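Local structure of tRNA uridine(34) acetyltransferase (Methanocaldococcus infernus, 6IA8) at residues A162-E167 / Q175-T180; M266-F271 / I319-S324; E314-I319 / G354-K359. The protein catalyses formation of 5-(carboxymethyl)uridine at the wobble position 34 of tRNAs from acetyl-CoA, using S-adenosylmethionine and a [4Fe-4S] cluster. All blocks are in the same frame, centred on the assembly; numbering follows the deposited sequence.

Contact 1 (A162-E167 / Q175-T180); sequences AMNERE and QKINET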
loop_
_atom_site.group_PDB
_atom_site.type_symbol
_atom_site.label_atom_id
_atom_site.label_comp_id
_atom_site.label_asym_id
_atom_site.label_seq_id
_atom_site.Cartn_x
_atom_site.Cartn_y
_atom_site.Cartn_z
ATOM N N ALA A 162 11.002 0.244 -19.989
ATOM C CA ALA A 162 12.023 -0.646 -19.447
ATOM C C ALA A 162 11.448 -2.013 -19.145
ATOM O O ALA A 162 12.106 -3.028 -19.383
ATOM C CB ALA A 162 12.627 -0.065 -18.178
ATOM N N MET A 163 10.218 -2.065 -18.635
ATOM C CA MET A 163 9.591 -3.355 -18.385
ATOM C C MET A 163 9.268 -4.049 -19.690
ATOM O O MET A 163 9.411 -5.273 -19.790
ATOM C CB MET A 163 8.313 -3.195 -17.558
ATOM C CG MET A 163 8.530 -2.550 -16.196
ATOM S SD MET A 163 6.932 -2.414 -15.353
ATOM C CE MET A 163 7.177 -0.878 -14.464
ATOM N N ASN A 164 8.773 -3.288 -20.681
ATOM C CA ASN A 164 8.393 -3.860 -21.972
ATOM C C ASN A 164 9.608 -4.263 -22.798
ATOM O O ASN A 164 9.489 -5.094 -23.706
ATOM C CB ASN A 164 7.554 -2.871 -22.796
ATOM C CG ASN A 164 6.247 -2.485 -22.115
ATOM O OD1 ASN A 164 5.743 -3.204 -21.262
ATOM N ND2 ASN A 164 5.693 -1.345 -22.501
ATOM N N GLU A 165 10.760 -3.667 -22.520
ATOM C CA GLU A 165 11.971 -3.880 -23.310
ATOM C C GLU A 165 11.781 -3.435 -24.757
ATOM O O GLU A 165 12.258 -4.078 -25.700
ATOM C CB GLU A 165 12.431 -5.334 -23.244
ATOM C CG GLU A 165 12.905 -5.771 -21.858
ATOM C CD GLU A 165 13.095 -7.275 -21.760
ATOM O OE1 GLU A 165 12.822 -7.842 -20.687
ATOM O OE2 GLU A 165 13.499 -7.890 -22.766
ATOM N N ARG A 166 11.114 -2.298 -24.932
ATOM C CA ARG A 166 11.017 -1.676 -26.249
ATOM C C ARG A 166 10.495 -0.249 -26.100
ATOM O O ARG A 166 9.819 0.089 -25.124
ATOM C CB ARG A 166 10.107 -2.483 -27.186
ATOM C CG ARG A 166 8.708 -2.675 -26.653
ATOM C CD ARG A 166 7.714 -2.895 -27.817
ATOM N NE ARG A 166 7.456 -1.660 -28.556
ATOM C CZ ARG A 166 6.566 -1.539 -29.535
ATOM N NH1 ARG A 166 5.839 -2.590 -29.902
ATOM N NH2 ARG A 166 6.404 -0.366 -30.143
ATOM N N GLU A 167 10.812 0.576 -27.090
ATOM C CA GLU A 167 10.346 1.949 -27.131
ATOM C C GLU A 167 8.852 1.978 -27.430
ATOM O O GLU A 167 8.285 1.041 -27.986
ATOM C CB GLU A 167 11.135 2.727 -28.191
ATOM C CG GLU A 167 10.771 4.188 -28.309
ATOM C CD GLU A 167 11.021 4.975 -27.027
ATOM O OE1 GLU A 167 10.358 4.686 -26.022
ATOM O OE2 GLU A 167 11.875 5.888 -27.039
ATOM N N GLN A 175 1.430 1.403 -21.969
ATOM C CA GLN A 175 0.510 0.687 -21.089
ATOM C C GLN A 175 -0.088 -0.518 -21.810
ATOM O O GLN A 175 -0.138 -1.627 -21.264
ATOM C CB GLN A 175 -0.588 1.637 -20.599
ATOM C CG GLN A 175 -0.084 2.675 -19.632
ATOM C CD GLN A 175 -1.094 3.772 -19.347
ATOM O OE1 GLN A 175 -1.899 4.086 -20.207
ATOM N NE2 GLN A 175 -1.031 4.385 -18.151
ATOM N N LYS A 176 -0.505 -0.326 -23.063
ATOM C CA LYS A 176 -1.126 -1.411 -23.813
ATOM C C LYS A 176 -0.131 -2.534 -24.028
ATOM O O LYS A 176 -0.455 -3.712 -23.842
ATOM C CB LYS A 176 -1.648 -0.889 -25.149
ATOM C CG LYS A 176 -2.362 -1.912 -25.998
ATOM N N ILE A 177 1.096 -2.180 -24.416
ATOM C CA ILE A 177 2.131 -3.190 -24.602
ATOM C C ILE A 177 2.363 -3.957 -23.305
ATOM O O ILE A 177 2.529 -5.184 -23.313
ATOM C CB ILE A 177 3.431 -2.535 -25.097
ATOM C CG1 ILE A 177 3.233 -1.969 -26.507
ATOM C CG2 ILE A 177 4.579 -3.548 -25.019
ATOM C CD1 ILE A 177 4.373 -1.062 -26.966
ATOM N N ASN A 178 2.397 -3.246 -22.171
ATOM C CA ASN A 178 2.735 -3.882 -20.902
ATOM C C ASN A 178 1.687 -4.906 -20.469
ATOM O O ASN A 178 2.003 -5.809 -19.691
ATOM C CB ASN A 178 2.911 -2.821 -19.811
ATOM C CG ASN A 178 3.448 -3.394 -18.536
ATOM O OD1 ASN A 178 2.738 -3.559 -17.576
ATOM N ND2 ASN A 178 4.714 -3.713 -18.531
ATOM N N GLU A 179 0.457 -4.815 -20.981
ATOM C CA GLU A 179 -0.592 -5.741 -20.560
ATOM C C GLU A 179 -0.211 -7.186 -20.822
ATOM O O GLU A 179 -0.723 -8.078 -20.135
ATOM C CB GLU A 179 -1.921 -5.428 -21.264
ATOM C CG GLU A 179 -2.498 -4.082 -20.893
ATOM C CD GLU A 179 -3.821 -3.798 -21.522
ATOM O OE1 GLU A 179 -4.371 -4.734 -22.089
ATOM O OE2 GLU A 179 -4.307 -2.649 -21.436
ATOM N N THR A 180 0.673 -7.437 -21.813
ATOM C CA THR A 180 1.103 -8.789 -22.158
ATOM C C THR A 180 2.625 -8.930 -22.193
ATOM O O THR A 180 3.148 -9.870 -22.818
ATOM C CB THR A 180 0.517 -9.210 -23.507
ATOM O OG1 THR A 180 0.930 -8.285 -24.510
ATOM C CG2 THR A 180 -0.999 -9.225 -23.485
#
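N164 and N178 reach across at about a right angle, their amide planes turned 38° apart. N178 ND2 gives a hydrogen to N164 OD1 over 3.0 Å; the bond is fairly straight at the hydrogen (160°), and the acceptor lies in the amide plane of N178, whereas the donor sits tilted from the carbonyl plane of N164. N178 reaches this position because its CG stands anti to the backbone N (chi1 -172°), which carries the amide across to N164. Both ends of that amide are also tied to the chain that leads into strand 184-192: ND2 bonds to H183 O as well, and OD1 accepts from C185 N. N164 ND2 in turn bonds to A174 O, so each asparagine is gripped at both ends and its flip is fixed. Segment 162-167 holds the last turn of helix 149-164 and the loop after it, and 175-180 the late part of helix 171-178; the two helices form the crossover between parallel strands 134-140 and 184-192, a beta-alpha-beta unit of the radical SAM core. On the solvent side, I177 packs against two flat groups. Its CG2 lies against the N164 amide, 3.5 Å from CG of N164, and its CD1 sits over the centre of one face of the R166 guanidinium, 3.4 Å from R166 CZ. NE and NH2 of R166 both donate side-on to E167 O, 2.9 Å from R166 NE, which sets the turn of the plane that I177 covers. Toward the sheet, M163 CB lies 3.8 Å from N178 ND2, and its side chain is buried against I135 and L137.

Contact 2 (M266-F271 / I319-S324); sequences MDKKMF and ISYAKS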
loop_
_atom_site.group_PDB
_atom_site.type_symbol
_atom_site.label_atom_id
_atom_site.label_comp_id
_atom_site.label_asym_id
_atom_site.label_seq_id
_atom_site.Cartn_x
_atom_site.Cartn_y
_atom_site.Cartn_z
ATOM N N MET A 266 -0.203 10.285 23.312
ATOM C CA MET A 266 -0.754 10.931 22.126
ATOM C C MET A 266 -0.592 10.052 20.885
ATOM O O MET A 266 -1.505 9.962 20.053
ATOM C CB MET A 266 -0.074 12.287 21.916
ATOM C CG MET A 266 -0.776 13.181 20.906
ATOM S SD MET A 266 -0.162 14.891 20.845
ATOM C CE MET A 266 -0.011 15.233 22.574
ATOM N N ASP A 267 0.592 9.452 20.709
ATOM C CA ASP A 267 0.797 8.555 19.574
ATOM C C ASP A 267 -0.143 7.352 19.629
ATOM O O ASP A 267 -0.705 6.954 18.605
ATOM C CB ASP A 267 2.250 8.089 19.523
ATOM C CG ASP A 267 3.193 9.158 18.982
ATOM O OD1 ASP A 267 2.764 10.114 18.264
ATOM O OD2 ASP A 267 4.395 9.005 19.220
ATOM N N LYS A 268 -0.272 6.720 20.797
ATOM C CA LYS A 268 -1.193 5.595 20.936
ATOM C C LYS A 268 -2.615 5.992 20.552
ATOM O O LYS A 268 -3.315 5.238 19.861
ATOM C CB LYS A 268 -1.150 5.069 22.368
ATOM C CG LYS A 268 0.134 4.311 22.707
ATOM C CD LYS A 268 0.097 3.784 24.131
ATOM C CE LYS A 268 1.345 2.956 24.444
ATOM N NZ LYS A 268 1.377 2.502 25.871
ATOM N N LYS A 269 -3.069 7.163 21.003
ATOM C CA LYS A 269 -4.417 7.605 20.661
ATOM C C LYS A 269 -4.554 7.840 19.171
ATOM O O LYS A 269 -5.609 7.538 18.590
ATOM C CB LYS A 269 -4.772 8.871 21.443
ATOM C CG LYS A 269 -5.020 8.597 22.934
ATOM C CD LYS A 269 -5.516 9.833 23.666
ATOM C CE LYS A 269 -6.034 9.487 25.058
ATOM N NZ LYS A 269 -7.276 8.665 25.010
ATOM N N MET A 270 -3.497 8.341 18.526
ATOM C CA MET A 270 -3.551 8.527 17.082
ATOM C C MET A 270 -3.822 7.200 16.364
ATOM O O MET A 270 -4.633 7.121 15.424
ATOM C CB MET A 270 -2.237 9.146 16.588
ATOM C CG MET A 270 -2.055 9.017 15.084
ATOM S SD MET A 270 -0.724 10.072 14.408
ATOM C CE MET A 270 0.747 9.269 14.990
ATOM N N PHE A 271 -3.077 6.157 16.726
ATOM C CA PHE A 271 -3.307 4.880 16.057
ATOM C C PHE A 271 -4.712 4.345 16.313
ATOM O O PHE A 271 -5.346 3.775 15.403
ATOM C CB PHE A 271 -2.232 3.882 16.468
ATOM C CG PHE A 271 -0.896 4.177 15.803
ATOM C CD1 PHE A 271 -0.693 3.899 14.462
ATOM C CD2 PHE A 271 0.132 4.746 16.529
ATOM C CE1 PHE A 271 0.517 4.197 13.856
ATOM C CE2 PHE A 271 1.345 5.068 15.931
ATOM C CZ PHE A 271 1.545 4.784 14.601
ATOM N N ILE A 319 4.896 1.303 18.734
ATOM C CA ILE A 319 4.621 0.484 17.558
ATOM C C ILE A 319 3.995 -0.836 17.980
ATOM O O ILE A 319 3.120 -1.377 17.290
ATOM C CB ILE A 319 5.902 0.279 16.729
ATOM C CG1 ILE A 319 6.368 1.630 16.137
ATOM C CG2 ILE A 319 5.644 -0.713 15.607
ATOM C CD1 ILE A 319 7.732 1.565 15.477
ATOM N N SER A 320 4.423 -1.369 19.123
ATOM C CA SER A 320 3.820 -2.604 19.628
ATOM C C SER A 320 2.339 -2.409 19.947
ATOM O O SER A 320 1.485 -3.235 19.579
ATOM C CB SER A 320 4.577 -3.072 20.868
ATOM O OG SER A 320 5.871 -3.556 20.523
ATOM N N TYR A 321 2.005 -1.289 20.583
ATOM C CA TYR A 321 0.601 -0.956 20.778
ATOM C C TYR A 321 -0.128 -0.885 19.444
ATOM O O TYR A 321 -1.195 -1.485 19.267
ATOM C CB TYR A 321 0.460 0.373 21.535
ATOM C CG TYR A 321 -0.982 0.806 21.647
ATOM C CD1 TYR A 321 -1.830 0.234 22.597
ATOM C CD2 TYR A 321 -1.519 1.718 20.752
ATOM C CE1 TYR A 321 -3.164 0.598 22.680
ATOM C CE2 TYR A 321 -2.847 2.077 20.819
ATOM C CZ TYR A 321 -3.665 1.520 21.776
ATOM O OH TYR A 321 -4.987 1.893 21.808
ATOM N N ALA A 322 0.404 -0.108 18.504
ATOM C CA ALA A 322 -0.268 0.059 17.224
ATOM C C ALA A 322 -0.549 -1.285 16.568
ATOM O O ALA A 322 -1.665 -1.524 16.095
ATOM C CB ALA A 322 0.563 0.935 16.291
ATOM N N LYS A 323 0.448 -2.181 16.529
ATOM C CA LYS A 323 0.203 -3.486 15.922
ATOM C C LYS A 323 -0.822 -4.302 16.700
ATOM O O LYS A 323 -1.553 -5.105 16.110
ATOM C CB LYS A 323 1.510 -4.255 15.812
ATOM C CG LYS A 323 2.453 -3.677 14.724
ATOM C CD LYS A 323 3.646 -4.614 14.496
ATOM C CE LYS A 323 3.737 -5.003 13.019
ATOM N NZ LYS A 323 4.902 -5.876 12.720
ATOM N N SER A 324 -0.846 -4.175 18.025
ATOM C CA SER A 324 -1.772 -4.978 18.814
ATOM C C SER A 324 -3.225 -4.583 18.561
ATOM O O SER A 324 -4.129 -5.380 18.833
ATOM C CB SER A 324 -1.468 -4.834 20.314
ATOM O OG SER A 324 -1.922 -3.580 20.775
#
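The F271 ring takes the A322 methyl on one face and the Y321 ring takes the aliphatic chain of K268, two neighbouring contacts that pack helix 264-276 against helix 312-325. Both are helices on the outside of the parallel-stranded, TIM-barrel-like radical SAM core, whose sheet includes strand 284-287 between them in sequence. A322 CB stands 3.7 Å from the centroid of the F271 ring and 17° off its normal, a CH-pi contact over the face, displaced toward the CG side of the ring, with F271 CG at 3.6 Å from A322 CB. The small methyl lets the backbones come close here: the CA atoms of F271 and A322 are 5.8 Å apart. F271 also touches V318, one turn back on the second helix, and I287 of strand 284-287, so its ring joins both helices to the sheet.

With CG anti to the backbone N (chi1 175°), the Y321 ring is laid beside the K268 chain. K268 crosses one face of that ring obliquely, its chain fully extended beyond CG, with CD above the plane near the rim and CG 3.6 Å from Y321 CD2. Further out, K268 CE reaches the CB of Y321 at 4.0 Å, so the lysine methylenes run from the ring back toward the root of the tyrosine. Contacts between these side chains are thus carried by carbon atoms, and no hydrogen bond joins the two segments. Beyond the rim of the tyrosine ring, on the lysine side of its plane, K268 O comes within 3.3 Å of Y321 CE2.

Contact 3 (E314-I319 / G354-K359); sequences EAIEVI and GELVYK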
loop_
_atom_site.group_PDB
_atom_site.type_symbol
_atom_site.label_atom_id
_atom_site.label_comp_id
_atom_site.label_asym_id
_atom_site.label_seq_id
_atom_site.Cartn_x
_atom_site.Cartn_y
_atom_site.Cartn_z
ATOM N N GLU A 314 10.900 3.776 23.560
ATOM C CA GLU A 314 9.628 4.448 23.309
ATOM C C GLU A 314 9.040 4.036 21.961
ATOM O O GLU A 314 7.822 3.851 21.837
ATOM C CB GLU A 314 9.806 5.968 23.358
ATOM C CG GLU A 314 10.259 6.520 24.697
ATOM C CD GLU A 314 11.761 6.501 24.846
ATOM O OE1 GLU A 314 12.276 5.681 25.631
ATOM O OE2 GLU A 314 12.428 7.299 24.161
ATOM N N ALA A 315 9.886 3.923 20.933
ATOM C CA ALA A 315 9.388 3.526 19.623
ATOM C C ALA A 315 8.767 2.142 19.701
ATOM O O ALA A 315 7.701 1.900 19.125
ATOM C CB ALA A 315 10.515 3.567 18.597
ATOM N N ILE A 316 9.424 1.225 20.418
ATOM C CA ILE A 316 8.922 -0.140 20.557
ATOM C C ILE A 316 7.574 -0.148 21.261
ATOM O O ILE A 316 6.656 -0.866 20.850
ATOM C CB ILE A 316 9.955 -1.008 21.298
ATOM C CG1 ILE A 316 11.212 -1.180 20.433
ATOM C CG2 ILE A 316 9.364 -2.376 21.670
ATOM C CD1 ILE A 316 12.378 -1.823 21.180
ATOM N N GLU A 317 7.433 0.637 22.334
ATOM C CA GLU A 317 6.172 0.684 23.061
ATOM C C GLU A 317 5.047 1.153 22.154
ATOM O O GLU A 317 3.972 0.554 22.128
ATOM C CB GLU A 317 6.296 1.602 24.276
ATOM C CG GLU A 317 7.213 1.068 25.356
ATOM C CD GLU A 317 7.388 2.040 26.503
ATOM O OE1 GLU A 317 6.718 3.092 26.494
ATOM O OE2 GLU A 317 8.202 1.752 27.407
ATOM N N VAL A 318 5.268 2.236 21.403
ATOM C CA VAL A 318 4.207 2.783 20.556
ATOM C C VAL A 318 3.876 1.829 19.405
ATOM O O VAL A 318 2.703 1.570 19.101
ATOM C CB VAL A 318 4.613 4.172 20.034
ATOM C CG1 VAL A 318 3.584 4.692 19.047
ATOM C CG2 VAL A 318 4.752 5.132 21.210
ATOM N N ILE A 319 4.896 1.303 18.734
ATOM C CA ILE A 319 4.621 0.484 17.558
ATOM C C ILE A 319 3.995 -0.836 17.980
ATOM O O ILE A 319 3.120 -1.377 17.290
ATOM C CB ILE A 319 5.902 0.279 16.729
ATOM C CG1 ILE A 319 6.368 1.630 16.137
ATOM C CG2 ILE A 319 5.644 -0.713 15.607
ATOM C CD1 ILE A 319 7.732 1.565 15.477
ATOM N N GLY A 354 11.911 -3.763 13.787
ATOM C CA GLY A 354 10.812 -4.707 13.632
ATOM C C GLY A 354 10.967 -5.942 14.499
ATOM O O GLY A 354 10.002 -6.421 15.105
ATOM N N GLU A 355 12.178 -6.493 14.551
ATOM C CA GLU A 355 12.430 -7.671 15.371
ATOM C C GLU A 355 12.271 -7.335 16.847
ATOM O O GLU A 355 11.769 -8.151 17.628
ATOM C CB GLU A 355 13.841 -8.219 15.096
ATOM C CG GLU A 355 14.129 -9.543 15.783
ATOM C CD GLU A 355 15.606 -9.913 15.744
ATOM O OE1 GLU A 355 16.428 -9.060 15.345
ATOM O OE2 GLU A 355 15.946 -11.058 16.114
ATOM N N LEU A 356 12.703 -6.135 17.248
ATOM C CA LEU A 356 12.576 -5.738 18.644
ATOM C C LEU A 356 11.110 -5.619 19.029
ATOM O O LEU A 356 10.716 -5.995 20.141
ATOM C CB LEU A 356 13.317 -4.419 18.872
ATOM C CG LEU A 356 14.800 -4.426 18.481
ATOM C CD1 LEU A 356 15.392 -3.036 18.638
ATOM C CD2 LEU A 356 15.554 -5.423 19.325
ATOM N N VAL A 357 10.289 -5.100 18.110
ATOM C CA VAL A 357 8.857 -4.985 18.352
ATOM C C VAL A 357 8.247 -6.363 18.509
ATOM O O VAL A 357 7.452 -6.598 19.419
ATOM C CB VAL A 357 8.177 -4.212 17.210
ATOM C CG1 VAL A 357 6.674 -4.384 17.277
ATOM C CG2 VAL A 357 8.577 -2.745 17.258
ATOM N N TYR A 358 8.604 -7.289 17.611
ATOM C CA TYR A 358 8.102 -8.660 17.691
ATOM C C TYR A 358 8.410 -9.280 19.056
ATOM O O TYR A 358 7.531 -9.855 19.713
ATOM C CB TYR A 358 8.714 -9.488 16.551
ATOM C CG TYR A 358 8.264 -10.936 16.508
ATOM C CD1 TYR A 358 7.100 -11.304 15.837
ATOM C CD2 TYR A 358 9.015 -11.939 17.111
ATOM C CE1 TYR A 358 6.688 -12.629 15.789
ATOM C CE2 TYR A 358 8.610 -13.262 17.067
ATOM C CZ TYR A 358 7.451 -13.600 16.407
ATOM O OH TYR A 358 7.057 -14.916 16.366
ATOM N N LYS A 359 9.663 -9.183 19.501
ATOM C CA LYS A 359 10.036 -9.802 20.770
ATOM C C LYS A 359 9.354 -9.115 21.951
ATOM O O LYS A 359 9.001 -9.763 22.952
ATOM C CB LYS A 359 11.551 -9.767 20.923
ATOM C CG LYS A 359 12.281 -10.671 19.929
ATOM C CD LYS A 359 13.786 -10.701 20.212
ATOM C CE LYS A 359 14.496 -11.649 19.251
ATOM N NZ LYS A 359 15.968 -11.678 19.475
#
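I316, the first residue of 314-319 to touch the second helix, meets L356 and V357 together. Its CG1 stands beside the backbone N, anti to the carbonyl carbon (chi1 -67°), and the extended next bond carries CD1 out to L356. There the methyl lies 3.6 Å from L356 CB and 4.1 Å from L356 CD1, the two side chains crossing obliquely. V357 CG2 comes at the base of the isoleucine instead, 4.2 Å from I316 CA, where the two backbones draw nearest, with CA atoms 5.3 Å apart. L353, at the start of the second helix, and Y360, farther along it, add to the packing on I316. One turn on, I319 turns its CG2 branch to the same valine: CG2 meets CG2 of V357 at 3.9 Å, and the two side chains cross at about a right angle. V357 therefore rests against both I316 and I319, while its CG1 methyl also lies near S320 and K323. The contact across the segments is wholly apolar. The axes of the short helical segments pass 9.3 Å apart at closest approach, and the touching residues are gathered round the crossing. This is apolar packing of two helices crossing at -62°, which joins helix 353-364 to helix 312-325 in the region of the radical SAM C-terminal family.

Overall arrangement
Contacts 2 and 3 are neighbours, their centres about 11 Å apart: both use helix 312-325 and share I319, so that helix lies between helices 264-276 and 353-364. V318 and S320 pack across from one contact to the other, V318 on D267 and F271 of contact 2 and S320 on V357 of contact 3. Contact 1 sits across the centre of the chain, about 42 Å away between centres, and touches neither. It reaches the surface through R166, whereas F271 and A322 in contact 2 and I319 and V357 in contact 3 are buried. Contact 1 joins two successive helices through an amide hydrogen bond and a guanidinium face, contact 2 relies on ring faces, and contact 3 on aliphatic branches alone.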